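Local coordinates for protein glucosidase (PDB 5Z3K) that probably hydrolyses O-glycosidic bonds as a beta-glucosidase of glycoside hydrolase family 39, at residues A285-D293 / D353-A361; N19-S27 / F334-T343. All blocks are in the same frame, centred on the assembly; numbering follows the deposited sequence.

Contact 1: A285-D293 / D353-A361; sequences AAAAIYMQD and DDNGFAALA
Two hydrogen bonds meet at the hydroxyl of Tyr290, which reaches from the helix into the turn that precedes strand 357-361. Its OH donates to the backbone O of Asp353 at 2.8 Å, arriving 29° out of the carbonyl plane, and accepts from Gly356 N at 3.0 Å; both partners lie at the ring edge, near its plane. With CG anti to the carbonyl carbon (chi1 -72°), the ring leans outward and back toward the helix's N-terminal side, reaching these backbone groups. The turn is itself braced by Asp353, whose OD1 takes the amides of Asn355 and Phe357 from opposite faces of the carboxylate; the first of these bonds makes an Asx turn. Positive phi at Gly356 suits a residue without a side chain.

The apolar part centres on Ala358. Its CB lies over one face of the Tyr290 ring, 4.3 Å from the centroid, a CH-pi contact, and is also 3.8 Å from Ile289 CG2 and 4.1 Å from Ala286 CB. Ile289 branches over the strand: CG1 packs on Leu360 CB at 3.9 Å, while CD1 and CG2 rest against the carbonyl oxygens of Ala358 and Ala359. The side chains of Ile289 and Leu360 pass alongside one another, pointing opposite ways.

The axes of helix segment 285-291 and strand segment 357-361 approach to 7.8 Å, with their directions at 60°. Helix 277-291 thus lies against the sheet through strand 357-363, with Ile289 also touching Leu373 of strand 369-376, and helix 329-341 adjoining both segments through Ala285, Ala288 and Leu360.

Contact 2: N19-S27 / F334-T343; sequences NMRQLHGTS and FQLVGQTLAT
The chain of 19-27 runs beside helix 334-341 in the reverse direction, pairing Met20 with Thr343, Gln22 with Leu341 and His24 with Gly338 by nearest CA atoms, with inverse gamma turns centred on Gln22 and His24.

The His24 ring lies flat on the helix: Gly338 CA sits over the centre of one face, 3.3 Å from the centroid and 9° off the normal, a CH-pi contact possible because the glycine offers only its CA here. With CG anti to the backbone N, the ring also brings NE2 over the centre of the Phe334 face, 3.4 Å from Phe334 CZ; the two ring planes are inclined at 41°. Val337 CG1 meets ND1 of His24 at 3.6 Å, and Thr26 CB stands at the edge of the Phe334 ring.

Farther along, Gln22 NE2 donates to Leu341 O at 2.7 Å, nearly straight (168°) and almost in its own amide plane. The selenomethionine Met20, bent at chi2 and chi3, brings CE to 3.6 Å from Thr340 O and SE to 4.2 Å from Leu341 CD2.

The one assigned hydrogen bond thus lies beside apolar packing of Met20 and Leu341. A side-chain amide engages the main-chain carbonyl of Leu341, while closely packed rings and a glycine let the segment leading into barrel strand 25-27 approach the preceding turns.

In the fold
Both contacts are buried, contact 2 nearer the centre of the chain (about 10 Å, against 15 Å for contact 1, measured from the contact centres). They join different elements: contact 1 sets helix 277-291 against the nine-stranded sheet, and contact 2 sets helix 329-341 against the chain entering the first strand of the eight-stranded parallel barrel. Aliphatic side chains and a tyrosine, by ring face and hydroxyl, serve the first, whose turn reaches a partly exposed margin; a histidine–phenylalanine pair and an amide serve the second. Gln292 connects them: its OE1 lies 2.7 Å from Arg21 N, a probable hydrogen bond, and its NE2 packs 3.4 Å from Leu341 CD2.

Contact 1: A285-D293 / D353-A361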
loop_
_atom_site.group_PDB
_atom_site.type_symbol
_atom_site.label_atom_id
_atom_site.label_comp_id
_atom_site.label_asym_id
_atom_site.label_seq_id
_atom_site.Cartn_x
_atom_site.Cartn_y
_atom_site.Cartn_z
ATOM N N ALA A 285 -8.985 7.000 -2.943
ATOM C CA ALA A 285 -8.340 8.223 -3.407
ATOM C C ALA A 285 -8.222 9.249 -2.279
ATOM O O ALA A 285 -7.166 9.869 -2.103
ATOM C CB ALA A 285 -9.097 8.801 -4.609
ATOM N N ALA A 286 -9.286 9.439 -1.495
ATOM C CA ALA A 286 -9.187 10.368 -0.368
ATOM C C ALA A 286 -8.172 9.883 0.662
ATOM O O ALA A 286 -7.433 10.688 1.241
ATOM C CB ALA A 286 -10.555 10.569 0.292
ATOM N N ALA A 287 -8.107 8.571 0.901
ATOM C CA ALA A 287 -7.154 8.051 1.882
ATOM C C ALA A 287 -5.716 8.311 1.450
ATOM O O ALA A 287 -4.870 8.712 2.259
ATOM C CB ALA A 287 -7.379 6.547 2.102
ATOM N N ALA A 288 -5.412 8.049 0.172
ATOM C CA ALA A 288 -4.091 8.367 -0.356
ATOM C C ALA A 288 -3.761 9.848 -0.185
ATOM O O ALA A 288 -2.646 10.200 0.210
ATOM C CB ALA A 288 -4.014 7.968 -1.830
ATOM N N ILE A 289 -4.716 10.737 -0.481
ATOM C CA ILE A 289 -4.449 12.166 -0.346
ATOM C C ILE A 289 -4.174 12.516 1.110
ATOM O O ILE A 289 -3.209 13.226 1.423
ATOM C CB ILE A 289 -5.612 12.995 -0.920
ATOM C CG1 ILE A 289 -5.662 12.782 -2.440
ATOM C CG2 ILE A 289 -5.427 14.482 -0.581
ATOM C CD1 ILE A 289 -6.903 13.351 -3.150
ATOM N N TYR A 290 -5.012 12.020 2.023
ATOM C CA TYR A 290 -4.827 12.383 3.425
ATOM C C TYR A 290 -3.535 11.803 3.989
ATOM O O TYR A 290 -2.888 12.451 4.817
ATOM C CB TYR A 290 -6.026 11.929 4.269
ATOM C CG TYR A 290 -7.272 12.753 4.019
ATOM C CD1 TYR A 290 -7.197 14.130 3.847
ATOM C CD2 TYR A 290 -8.524 12.145 3.929
ATOM C CE1 TYR A 290 -8.337 14.886 3.598
ATOM C CE2 TYR A 290 -9.673 12.895 3.673
ATOM C CZ TYR A 290 -9.568 14.265 3.519
ATOM O OH TYR A 290 -10.698 15.007 3.270
HETATM N N MSE A 291 -3.121 10.611 3.556
HETATM C CA MSE A 291 -1.934 10.018 4.165
HETATM C C MSE A 291 -0.657 10.591 3.557
HETATM O O MSE A 291 0.429 10.347 4.066
HETATM C CB MSE A 291 -1.952 8.488 4.034
HETATM C CG MSE A 291 -1.617 7.984 2.646
HETATM SE SE MSE A 291 -1.421 6.044 2.657
HETATM C CE MSE A 291 -3.281 5.515 2.889
ATOM N N GLN A 292 -0.778 11.359 2.467
ATOM C CA GLN A 292 0.399 12.031 1.924
ATOM C C GLN A 292 1.003 12.992 2.942
ATOM O O GLN A 292 2.213 13.240 2.925
ATOM C CB GLN A 292 0.036 12.762 0.627
ATOM C CG GLN A 292 1.168 13.582 -0.016
ATOM C CD GLN A 292 2.256 12.750 -0.696
ATOM O OE1 GLN A 292 3.335 13.266 -1.000
ATOM N NE2 GLN A 292 1.979 11.467 -0.945
ATOM N N ASP A 293 0.174 13.523 3.838
ATOM C CA ASP A 293 0.596 14.367 4.952
ATOM C C ASP A 293 0.403 13.561 6.240
ATOM O O ASP A 293 -0.618 13.668 6.920
ATOM C CB ASP A 293 -0.215 15.660 4.968
ATOM C CG ASP A 293 -0.018 16.479 3.718
ATOM O OD1 ASP A 293 1.158 16.677 3.345
ATOM O OD2 ASP A 293 -1.032 16.906 3.107
ATOM N N ASP A 353 -10.981 20.005 1.860
ATOM C CA ASP A 353 -11.308 19.933 3.282
ATOM C C ASP A 353 -10.857 18.586 3.840
ATOM O O ASP A 353 -10.328 17.731 3.114
ATOM C CB ASP A 353 -12.809 20.218 3.511
ATOM C CG ASP A 353 -13.715 19.145 2.929
ATOM O OD1 ASP A 353 -13.373 17.950 3.017
ATOM O OD2 ASP A 353 -14.793 19.492 2.397
ATOM N N ASP A 354 -11.070 18.388 5.144
ATOM C CA ASP A 354 -10.734 17.127 5.794
ATOM C C ASP A 354 -11.963 16.259 6.060
ATOM O O ASP A 354 -11.872 15.295 6.828
ATOM C CB ASP A 354 -9.947 17.374 7.090
ATOM C CG ASP A 354 -10.715 18.196 8.101
ATOM O OD1 ASP A 354 -11.893 18.519 7.844
ATOM O OD2 ASP A 354 -10.136 18.533 9.160
ATOM N N ASN A 355 -13.102 16.573 5.427
ATOM C CA ASN A 355 -14.338 15.802 5.538
ATOM C C ASN A 355 -14.664 15.027 4.267
ATOM O O ASN A 355 -15.834 14.749 3.988
ATOM C CB ASN A 355 -15.528 16.695 5.870
ATOM C CG ASN A 355 -15.161 17.839 6.757
ATOM O OD1 ASN A 355 -15.125 18.988 6.315
ATOM N ND2 ASN A 355 -14.886 17.543 8.016
ATOM N N GLY A 356 -13.654 14.692 3.477
ATOM C CA GLY A 356 -13.845 13.801 2.351
ATOM C C GLY A 356 -13.748 14.454 0.988
ATOM O O GLY A 356 -13.762 13.731 -0.021
ATOM N N PHE A 357 -13.656 15.784 0.904
ATOM C CA PHE A 357 -13.406 16.449 -0.378
ATOM C C PHE A 357 -11.912 16.748 -0.440
ATOM O O PHE A 357 -11.452 17.841 -0.103
ATOM C CB PHE A 357 -14.255 17.703 -0.572
ATOM C CG PHE A 357 -14.234 18.212 -1.990
ATOM C CD1 PHE A 357 -15.036 17.627 -2.960
ATOM C CD2 PHE A 357 -13.382 19.244 -2.362
ATOM C CE1 PHE A 357 -15.008 18.068 -4.278
ATOM C CE2 PHE A 357 -13.350 19.700 -3.679
ATOM C CZ PHE A 357 -14.161 19.109 -4.641
ATOM N N ALA A 358 -11.150 15.754 -0.887
ATOM C CA ALA A 358 -9.693 15.768 -0.798
ATOM C C ALA A 358 -9.093 16.103 -2.152
ATOM O O ALA A 358 -9.564 15.616 -3.180
ATOM C CB ALA A 358 -9.181 14.409 -0.329
ATOM N N ALA A 359 -8.047 16.922 -2.152
ATOM C CA ALA A 359 -7.427 17.337 -3.396
ATOM C C ALA A 359 -5.918 17.397 -3.210
ATOM O O ALA A 359 -5.418 17.686 -2.119
ATOM C CB ALA A 359 -7.983 18.693 -3.865
ATOM N N LEU A 360 -5.204 17.133 -4.304
ATOM C CA LEU A 360 -3.758 16.986 -4.298
ATOM C C LEU A 360 -3.241 17.381 -5.673
ATOM O O LEU A 360 -3.841 17.022 -6.692
ATOM C CB LEU A 360 -3.363 15.536 -3.958
ATOM C CG LEU A 360 -1.881 15.157 -3.945
ATOM C CD1 LEU A 360 -1.122 15.878 -2.845
ATOM C CD2 LEU A 360 -1.711 13.640 -3.782
ATOM N N ALA A 361 -2.132 18.117 -5.709
ATOM C CA ALA A 361 -1.611 18.599 -6.983
ATOM C C ALA A 361 -0.102 18.410 -7.054
ATOM O O ALA A 361 0.606 18.549 -6.054
ATOM C CB ALA A 361 -1.956 20.078 -7.198
#

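Contact 2: N19-S27 / F334-T343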
loop_
_atom_site.group_PDB
_atom_site.type_symbol
_atom_site.label_atom_id
_atom_site.label_comp_id
_atom_site.label_asym_id
_atom_site.label_seq_id
_atom_site.Cartn_x
_atom_site.Cartn_y
_atom_site.Cartn_z
ATOM N N ASN A 19 8.601 18.104 -2.111
ATOM C CA ASN A 19 8.590 16.880 -2.912
ATOM C C ASN A 19 7.314 16.086 -2.674
ATOM O O ASN A 19 6.854 15.945 -1.537
ATOM C CB ASN A 19 9.799 16.004 -2.586
ATOM C CG ASN A 19 11.091 16.576 -3.109
ATOM O OD1 ASN A 19 11.105 17.339 -4.081
ATOM N ND2 ASN A 19 12.193 16.212 -2.471
HETATM N N MSE A 20 6.746 15.559 -3.757
HETATM C CA MSE A 20 5.704 14.556 -3.646
HETATM C C MSE A 20 6.349 13.278 -3.119
HETATM O O MSE A 20 7.485 12.961 -3.482
HETATM C CB MSE A 20 5.032 14.294 -5.001
HETATM C CG MSE A 20 3.856 13.338 -4.914
HETATM SE SE MSE A 20 2.326 14.221 -4.120
HETATM C CE MSE A 20 1.734 15.201 -5.697
ATOM N N ARG A 21 5.646 12.544 -2.265
ATOM C CA ARG A 21 6.188 11.327 -1.668
ATOM C C ARG A 21 5.546 10.109 -2.324
ATOM O O ARG A 21 4.316 10.018 -2.414
ATOM C CB ARG A 21 5.962 11.314 -0.151
ATOM C CG ARG A 21 6.597 12.508 0.552
ATOM C CD ARG A 21 6.749 12.275 2.064
ATOM N NE ARG A 21 5.449 12.174 2.715
ATOM C CZ ARG A 21 5.032 11.113 3.390
ATOM N NH1 ARG A 21 5.821 10.053 3.506
ATOM N NH2 ARG A 21 3.828 11.119 3.957
ATOM N N GLN A 22 6.375 9.172 -2.772
ATOM C CA GLN A 22 5.888 8.044 -3.574
ATOM C C GLN A 22 5.372 6.946 -2.650
ATOM O O GLN A 22 6.109 6.042 -2.238
ATOM C CB GLN A 22 6.988 7.536 -4.496
ATOM C CG GLN A 22 7.057 8.299 -5.820
ATOM C CD GLN A 22 7.587 9.718 -5.654
ATOM O OE1 GLN A 22 8.717 9.921 -5.204
ATOM N NE2 GLN A 22 6.768 10.707 -6.010
ATOM N N LEU A 23 4.078 7.015 -2.329
ATOM C CA LEU A 23 3.455 6.065 -1.420
ATOM C C LEU A 23 2.594 5.024 -2.136
ATOM O O LEU A 23 1.868 4.270 -1.470
ATOM C CB LEU A 23 2.607 6.805 -0.381
ATOM C CG LEU A 23 3.343 7.776 0.554
ATOM C CD1 LEU A 23 2.420 8.230 1.711
ATOM C CD2 LEU A 23 4.578 7.117 1.082
ATOM N N HIS A 24 2.659 4.952 -3.470
ATOM C CA HIS A 24 1.766 4.061 -4.221
ATOM C C HIS A 24 2.339 2.648 -4.302
ATOM O O HIS A 24 2.684 2.143 -5.372
ATOM C CB HIS A 24 1.495 4.589 -5.625
ATOM C CG HIS A 24 0.177 4.141 -6.178
ATOM N ND1 HIS A 24 -1.019 4.466 -5.582
ATOM C CD2 HIS A 24 -0.137 3.417 -7.281
ATOM C CE1 HIS A 24 -2.015 3.944 -6.278
ATOM N NE2 HIS A 24 -1.507 3.309 -7.320
ATOM N N GLY A 25 2.414 2.002 -3.145
ATOM C CA GLY A 25 2.717 0.586 -3.106
ATOM C C GLY A 25 1.459 -0.262 -3.093
ATOM O O GLY A 25 0.369 0.221 -2.799
ATOM N N THR A 26 1.610 -1.555 -3.391
ATOM C CA THR A 26 0.448 -2.435 -3.374
ATOM C C THR A 26 0.911 -3.871 -3.219
ATOM O O THR A 26 2.102 -4.178 -3.280
ATOM C CB THR A 26 -0.401 -2.294 -4.644
ATOM O OG1 THR A 26 -1.691 -2.870 -4.416
ATOM C CG2 THR A 26 0.256 -3.030 -5.813
ATOM N N SER A 27 -0.056 -4.750 -3.018
ATOM C CA SER A 27 0.204 -6.173 -2.955
ATOM C C SER A 27 -0.739 -6.865 -3.927
ATOM O O SER A 27 -1.652 -6.248 -4.481
ATOM C CB SER A 27 0.023 -6.717 -1.534
ATOM O OG SER A 27 -1.347 -6.838 -1.227
ATOM N N PHE A 334 -7.408 3.788 -8.514
ATOM C CA PHE A 334 -6.067 3.299 -8.208
ATOM C C PHE A 334 -5.036 3.853 -9.185
ATOM O O PHE A 334 -3.954 4.291 -8.772
ATOM C CB PHE A 334 -6.065 1.772 -8.215
ATOM C CG PHE A 334 -4.733 1.155 -7.857
ATOM C CD1 PHE A 334 -4.337 1.034 -6.530
ATOM C CD2 PHE A 334 -3.886 0.683 -8.850
ATOM C CE1 PHE A 334 -3.117 0.451 -6.198
ATOM C CE2 PHE A 334 -2.658 0.097 -8.528
ATOM C CZ PHE A 334 -2.273 -0.012 -7.201
ATOM N N GLN A 335 -5.361 3.871 -10.486
ATOM C CA GLN A 335 -4.436 4.415 -11.473
ATOM C C GLN A 335 -4.292 5.927 -11.336
ATOM O O GLN A 335 -3.176 6.451 -11.404
ATOM C CB GLN A 335 -4.899 4.052 -12.885
ATOM C CG GLN A 335 -4.824 2.552 -13.195
ATOM C CD GLN A 335 -5.498 2.211 -14.513
ATOM O OE1 GLN A 335 -4.899 2.335 -15.579
ATOM N NE2 GLN A 335 -6.751 1.795 -14.442
ATOM N N LEU A 336 -5.403 6.655 -11.171
ATOM C CA LEU A 336 -5.300 8.112 -11.095
ATOM C C LEU A 336 -4.525 8.545 -9.854
ATOM O O LEU A 336 -3.772 9.528 -9.898
ATOM C CB LEU A 336 -6.684 8.746 -11.095
ATOM C CG LEU A 336 -7.637 8.378 -12.232
ATOM C CD1 LEU A 336 -8.857 9.264 -12.130
ATOM C CD2 LEU A 336 -6.974 8.504 -13.592
ATOM N N VAL A 337 -4.706 7.831 -8.738
ATOM C CA VAL A 337 -3.912 8.110 -7.539
ATOM C C VAL A 337 -2.428 7.908 -7.823
ATOM O O VAL A 337 -1.596 8.783 -7.557
ATOM C CB VAL A 337 -4.373 7.226 -6.363
ATOM C CG1 VAL A 337 -3.327 7.225 -5.274
ATOM C CG2 VAL A 337 -5.725 7.681 -5.820
ATOM N N GLY A 338 -2.067 6.739 -8.349
ATOM C CA GLY A 338 -0.660 6.462 -8.579
ATOM C C GLY A 338 -0.014 7.452 -9.524
ATOM O O GLY A 338 1.142 7.842 -9.336
ATOM N N GLN A 339 -0.747 7.869 -10.562
ATOM C CA GLN A 339 -0.196 8.843 -11.487
ATOM C C GLN A 339 0.064 10.168 -10.785
ATOM O O GLN A 339 1.058 10.845 -11.068
ATOM C CB GLN A 339 -1.134 9.021 -12.678
ATOM C CG GLN A 339 -1.151 7.769 -13.562
ATOM C CD GLN A 339 -2.385 7.670 -14.425
ATOM O OE1 GLN A 339 -3.181 8.602 -14.510
ATOM N NE2 GLN A 339 -2.556 6.521 -15.073
ATOM N N THR A 340 -0.824 10.549 -9.869
ATOM C CA THR A 340 -0.633 11.788 -9.127
ATOM C C THR A 340 0.559 11.678 -8.188
ATOM O O THR A 340 1.369 12.611 -8.099
ATOM C CB THR A 340 -1.902 12.139 -8.347
ATOM O OG1 THR A 340 -3.002 12.238 -9.257
ATOM C CG2 THR A 340 -1.734 13.466 -7.626
ATOM N N LEU A 341 0.683 10.539 -7.491
ATOM C CA LEU A 341 1.795 10.295 -6.573
ATOM C C LEU A 341 3.124 10.129 -7.302
ATOM O O LEU A 341 4.184 10.216 -6.666
ATOM C CB LEU A 341 1.528 9.041 -5.722
ATOM C CG LEU A 341 0.345 9.162 -4.749
ATOM C CD1 LEU A 341 0.091 7.873 -3.945
ATOM C CD2 LEU A 341 0.591 10.376 -3.819
ATOM N N ALA A 342 3.095 9.884 -8.611
ATOM C CA ALA A 342 4.331 9.741 -9.360
ATOM C C ALA A 342 4.929 11.077 -9.766
ATOM O O ALA A 342 6.077 11.101 -10.220
ATOM C CB ALA A 342 4.119 8.887 -10.615
ATOM N N THR A 343 4.183 12.179 -9.646
ATOM C CA THR A 343 4.798 13.477 -9.857
ATOM C C THR A 343 5.881 13.689 -8.808
ATOM O O THR A 343 5.905 13.032 -7.765
ATOM C CB THR A 343 3.762 14.594 -9.789
ATOM O OG1 THR A 343 3.194 14.643 -8.472
ATOM C CG2 THR A 343 2.664 14.359 -10.819
#